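Local coordinates for uncharacterized protein MG296 homolog (Mycoplasma pneumoniae, PDB 2I15) that is of unknown function but adopts an all-helical fold of the Mg296 family and packs with other copies of itself in the crystal, at residues 97-108 against 122-133. Residues are numbered along the deposited sequence; the frame is centred on the assembly and turned at random.
Sequences QSFYEALTLFIS and HQQLGKRFGVLT
With Tyr100 CG trans to its own backbone N and His122 CG trans to its carbonyl carbon, both rings project between the two helices, where they meet rim to rim. Their planes stand at 89° and their centroids lie 5.8 Å apart; His122 ND1 lies at the edge of the phenol, and neither ring lies over the other's face. The imidazole is held at both nitrogens: NE2 and Ser108 OG share a hydrogen bond of 2.8 Å, the hydroxyl lying in the ring plane, while ND1 gives Tyr100 OH a weak, bent one of 2.9 Å (121° at the hydrogen). Ile107 CG2 lies over one imidazole face, 3.8 Å from the centroid, a CH-pi contact. Tyr100, Thr104, Ile107 and Ser108 form the hole that receives His122 as a knob.

The phenol is packed by aliphatic groups too: Val131 CG1 comes within 3.6 Å of Tyr100 CG, and Leu125 CD1 within 4.0 Å of Tyr100 CD1. Tyr100 OH also hydrogen-bonds to Val134 N, which ties the C-terminal tail to this ring. Past Gly130, the chain returns along helix 92-113, bringing Val131 CA to 5.5 Å from Gln97 CA.

The short segments run at 138°, nearer antiparallel than parallel, with axes 11.5 Å apart. Helix 57-75 packs against Phe99, Leu103 and Phe106 of helix 92-113, and Phe17 of the second subunit touches Leu125 on helix 120-128.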
loop_
_atom_site.group_PDB
_atom_site.type_symbol
_atom_site.label_atom_id
_atom_site.label_comp_id
_atom_site.label_asym_id
_atom_site.label_seq_id
_atom_site.Cartn_x
_atom_site.Cartn_y
_atom_site.Cartn_z
ATOM N N GLN A 97 -6.973 -1.078 -7.649
ATOM C CA GLN A 97 -5.935 -0.995 -6.644
ATOM C C GLN A 97 -6.337 -1.917 -5.499
ATOM O O GLN A 97 -5.516 -2.690 -5.016
ATOM C CB GLN A 97 -5.767 0.454 -6.174
ATOM C CG GLN A 97 -4.570 0.649 -5.252
ATOM C CD GLN A 97 -3.250 0.411 -5.958
ATOM O OE1 GLN A 97 -2.291 -0.049 -5.349
ATOM N NE2 GLN A 97 -3.194 0.733 -7.243
ATOM N N SER A 98 -7.611 -1.874 -5.106
ATOM C CA SER A 98 -8.122 -2.709 -4.012
ATOM C C SER A 98 -8.085 -4.207 -4.310
ATOM O O SER A 98 -7.825 -5.004 -3.414
ATOM C CB SER A 98 -9.548 -2.305 -3.672
ATOM O OG SER A 98 -9.598 -0.932 -3.323
ATOM N N PHE A 99 -8.357 -4.588 -5.557
ATOM C CA PHE A 99 -8.320 -5.989 -5.969
ATOM C C PHE A 99 -6.875 -6.488 -5.856
ATOM O O PHE A 99 -6.618 -7.605 -5.388
ATOM C CB PHE A 99 -8.761 -6.129 -7.419
ATOM C CG PHE A 99 -8.894 -7.558 -7.882
ATOM C CD1 PHE A 99 -10.042 -8.288 -7.594
ATOM C CD2 PHE A 99 -7.880 -8.167 -8.630
ATOM C CE1 PHE A 99 -10.192 -9.599 -8.047
ATOM C CE2 PHE A 99 -8.023 -9.484 -9.088
ATOM C CZ PHE A 99 -9.181 -10.198 -8.793
ATOM N N TYR A 100 -5.933 -5.639 -6.255
ATOM C CA TYR A 100 -4.523 -5.993 -6.202
ATOM C C TYR A 100 -3.985 -6.031 -4.774
ATOM O O TYR A 100 -3.295 -6.980 -4.385
ATOM C CB TYR A 100 -3.676 -4.992 -7.006
ATOM C CG TYR A 100 -2.173 -5.120 -6.749
ATOM C CD1 TYR A 100 -1.401 -6.080 -7.410
ATOM C CD2 TYR A 100 -1.531 -4.288 -5.819
ATOM C CE1 TYR A 100 -0.027 -6.201 -7.159
ATOM C CE2 TYR A 100 -0.165 -4.403 -5.560
ATOM C CZ TYR A 100 0.577 -5.357 -6.227
ATOM O OH TYR A 100 1.933 -5.450 -5.971
ATOM N N GLU A 101 -4.269 -4.994 -3.998
ATOM C CA GLU A 101 -3.746 -4.943 -2.646
ATOM C C GLU A 101 -4.172 -6.135 -1.791
ATOM O O GLU A 101 -3.529 -6.455 -0.784
ATOM C CB GLU A 101 -4.128 -3.611 -1.996
ATOM C CG GLU A 101 -3.687 -2.402 -2.825
ATOM C CD GLU A 101 -3.699 -1.105 -2.050
ATOM O OE1 GLU A 101 -4.719 -0.835 -1.381
ATOM O OE2 GLU A 101 -2.694 -0.358 -2.122
ATOM N N ALA A 102 -5.222 -6.823 -2.227
ATOM C CA ALA A 102 -5.718 -8.001 -1.515
ATOM C C ALA A 102 -5.035 -9.274 -2.031
ATOM O O ALA A 102 -4.964 -10.273 -1.323
ATOM C CB ALA A 102 -7.235 -8.121 -1.682
ATOM N N LEU A 103 -4.514 -9.229 -3.252
ATOM C CA LEU A 103 -3.895 -10.407 -3.849
ATOM C C LEU A 103 -2.363 -10.400 -3.855
ATOM O O LEU A 103 -1.719 -11.330 -4.348
ATOM C CB LEU A 103 -4.438 -10.579 -5.280
ATOM C CG LEU A 103 -5.965 -10.749 -5.330
ATOM C CD1 LEU A 103 -6.444 -10.792 -6.736
ATOM C CD2 LEU A 103 -6.349 -12.040 -4.587
ATOM N N THR A 104 -1.789 -9.352 -3.282
ATOM C CA THR A 104 -0.341 -9.157 -3.235
ATOM C C THR A 104 0.487 -10.420 -2.923
ATOM O O THR A 104 1.414 -10.763 -3.661
ATOM C CB THR A 104 -0.016 -8.025 -2.219
ATOM O OG1 THR A 104 0.595 -6.925 -2.904
ATOM C CG2 THR A 104 0.926 -8.514 -1.139
ATOM N N LEU A 105 0.143 -11.106 -1.834
ATOM C CA LEU A 105 0.853 -12.304 -1.406
ATOM C C LEU A 105 0.610 -13.433 -2.417
ATOM O O LEU A 105 1.500 -14.235 -2.705
ATOM C CB LEU A 105 0.361 -12.719 -0.016
ATOM C CG LEU A 105 1.133 -13.670 0.910
ATOM C CD1 LEU A 105 1.564 -14.907 0.167
ATOM C CD2 LEU A 105 2.309 -12.960 1.489
ATOM N N PHE A 106 -0.608 -13.464 -2.958
ATOM C CA PHE A 106 -1.041 -14.439 -3.958
ATOM C C PHE A 106 -0.200 -14.253 -5.220
ATOM O O PHE A 106 0.298 -15.215 -5.802
ATOM C CB PHE A 106 -2.508 -14.181 -4.298
ATOM C CG PHE A 106 -3.137 -15.228 -5.176
ATOM C CD1 PHE A 106 -3.757 -16.341 -4.625
ATOM C CD2 PHE A 106 -3.125 -15.088 -6.557
ATOM C CE1 PHE A 106 -4.360 -17.294 -5.436
ATOM C CE2 PHE A 106 -3.726 -16.042 -7.379
ATOM C CZ PHE A 106 -4.341 -17.140 -6.811
ATOM N N ILE A 107 -0.029 -12.999 -5.619
ATOM C CA ILE A 107 0.717 -12.651 -6.822
ATOM C C ILE A 107 2.208 -13.001 -6.787
ATOM O O ILE A 107 2.778 -13.370 -7.820
ATOM C CB ILE A 107 0.507 -11.171 -7.114
ATOM C CG1 ILE A 107 -0.986 -10.949 -7.407
ATOM C CG2 ILE A 107 1.370 -10.723 -8.303
ATOM C CD1 ILE A 107 -1.380 -9.518 -7.482
ATOM N N SER A 108 2.841 -12.892 -5.616
ATOM C CA SER A 108 4.267 -13.219 -5.483
ATOM C C SER A 108 4.454 -14.722 -5.634
ATOM O O SER A 108 5.383 -15.173 -6.298
ATOM C CB SER A 108 4.812 -12.787 -4.119
ATOM O OG SER A 108 4.847 -11.380 -4.000
ATOM N N HIS A 122 5.182 -8.356 -10.536
ATOM C CA HIS A 122 4.365 -7.319 -9.930
ATOM C C HIS A 122 4.329 -6.037 -10.757
ATOM O O HIS A 122 3.273 -5.426 -10.938
ATOM C CB HIS A 122 4.904 -6.978 -8.542
ATOM C CG HIS A 122 4.429 -7.899 -7.466
ATOM N ND1 HIS A 122 3.165 -7.829 -6.946
ATOM C CD2 HIS A 122 5.064 -8.905 -6.825
ATOM C CE1 HIS A 122 3.026 -8.764 -6.014
ATOM N NE2 HIS A 122 4.159 -9.422 -5.927
ATOM N N GLN A 123 5.489 -5.625 -11.252
ATOM C CA GLN A 123 5.591 -4.403 -12.045
ATOM C C GLN A 123 4.851 -4.491 -13.376
ATOM O O GLN A 123 4.179 -3.540 -13.777
ATOM C CB GLN A 123 7.064 -4.055 -12.232
ATOM C CG GLN A 123 7.691 -3.632 -10.919
ATOM C CD GLN A 123 9.210 -3.516 -10.973
ATOM O OE1 GLN A 123 9.856 -4.045 -11.882
ATOM N NE2 GLN A 123 9.787 -2.842 -9.977
ATOM N N GLN A 124 4.956 -5.630 -14.054
ATOM C CA GLN A 124 4.247 -5.794 -15.312
ATOM C C GLN A 124 2.760 -5.651 -14.984
ATOM O O GLN A 124 2.024 -4.884 -15.621
ATOM C CB GLN A 124 4.559 -7.169 -15.898
ATOM C CG GLN A 124 6.042 -7.398 -16.101
ATOM C CD GLN A 124 6.372 -8.804 -16.582
ATOM O OE1 GLN A 124 5.991 -9.802 -15.956
ATOM N NE2 GLN A 124 7.093 -8.889 -17.697
ATOM N N LEU A 125 2.345 -6.371 -13.947
ATOM C CA LEU A 125 0.965 -6.356 -13.472
ATOM C C LEU A 125 0.443 -4.921 -13.422
ATOM O O LEU A 125 -0.582 -4.605 -14.026
ATOM C CB LEU A 125 0.895 -6.966 -12.067
ATOM C CG LEU A 125 -0.436 -7.265 -11.354
ATOM C CD1 LEU A 125 -1.386 -6.055 -11.366
ATOM C CD2 LEU A 125 -1.076 -8.464 -12.008
ATOM N N GLY A 126 1.161 -4.065 -12.695
ATOM C CA GLY A 126 0.761 -2.675 -12.549
ATOM C C GLY A 126 0.837 -1.809 -13.800
ATOM O O GLY A 126 0.152 -0.794 -13.897
ATOM N N LYS A 127 1.681 -2.176 -14.756
ATOM C CA LYS A 127 1.785 -1.391 -15.980
ATOM C C LYS A 127 0.565 -1.740 -16.841
ATOM O O LYS A 127 -0.165 -0.847 -17.279
ATOM C CB LYS A 127 3.088 -1.736 -16.719
ATOM C CG LYS A 127 3.791 -0.575 -17.441
ATOM C CD LYS A 127 3.374 -0.463 -18.900
ATOM C CE LYS A 127 4.407 0.322 -19.708
ATOM N NZ LYS A 127 5.700 -0.415 -19.807
ATOM N N ARG A 128 0.334 -3.039 -17.043
ATOM C CA ARG A 128 -0.793 -3.514 -17.847
ATOM C C ARG A 128 -2.094 -2.892 -17.335
ATOM O O ARG A 128 -2.820 -2.241 -18.091
ATOM C CB ARG A 128 -0.896 -5.047 -17.798
ATOM C CG ARG A 128 -1.933 -5.600 -18.778
ATOM C CD ARG A 128 -2.059 -7.110 -18.740
ATOM N NE ARG A 128 -0.942 -7.809 -19.368
ATOM C CZ ARG A 128 -0.865 -9.132 -19.480
ATOM N NH1 ARG A 128 -1.844 -9.892 -19.004
ATOM N NH2 ARG A 128 0.186 -9.698 -20.065
ATOM N N PHE A 129 -2.396 -3.115 -16.058
ATOM C CA PHE A 129 -3.585 -2.543 -15.432
ATOM C C PHE A 129 -3.011 -1.342 -14.679
ATOM O O PHE A 129 -1.863 -1.379 -14.242
ATOM C CB PHE A 129 -4.217 -3.573 -14.490
ATOM C CG PHE A 129 -4.309 -4.946 -15.091
ATOM C CD1 PHE A 129 -3.283 -5.862 -14.908
ATOM C CD2 PHE A 129 -5.373 -5.292 -15.928
ATOM C CE1 PHE A 129 -3.307 -7.104 -15.551
ATOM C CE2 PHE A 129 -5.402 -6.534 -16.577
ATOM C CZ PHE A 129 -4.361 -7.433 -16.383
ATOM N N GLY A 130 -3.765 -0.264 -14.547
ATOM C CA GLY A 130 -3.212 0.898 -13.870
ATOM C C GLY A 130 -3.122 0.716 -12.369
ATOM O O GLY A 130 -3.910 1.289 -11.626
ATOM N N VAL A 131 -2.159 -0.071 -11.908
ATOM C CA VAL A 131 -2.030 -0.325 -10.476
ATOM C C VAL A 131 -0.687 0.116 -9.875
ATOM O O VAL A 131 0.355 0.100 -10.546
ATOM C CB VAL A 131 -2.267 -1.823 -10.188
ATOM C CG1 VAL A 131 -2.002 -2.131 -8.733
ATOM C CG2 VAL A 131 -3.700 -2.189 -10.536
ATOM N N LEU A 132 -0.733 0.541 -8.614
ATOM C CA LEU A 132 0.462 0.983 -7.902
ATOM C C LEU A 132 0.938 -0.256 -7.166
ATOM O O LEU A 132 0.412 -0.598 -6.097
ATOM C CB LEU A 132 0.113 2.097 -6.914
ATOM C CG LEU A 132 1.282 2.961 -6.452
ATOM C CD1 LEU A 132 0.744 4.206 -5.765
ATOM C CD2 LEU A 132 2.198 2.148 -5.537
ATOM N N THR A 133 1.929 -0.929 -7.738
ATOM C CA THR A 133 2.428 -2.173 -7.173
ATOM C C THR A 133 3.449 -2.077 -6.059
ATOM O O THR A 133 4.148 -1.075 -5.902
ATOM C CB THR A 133 3.015 -3.054 -8.278
ATOM O OG1 THR A 133 4.197 -2.434 -8.811
ATOM C CG2 THR A 133 1.986 -3.276 -9.391
#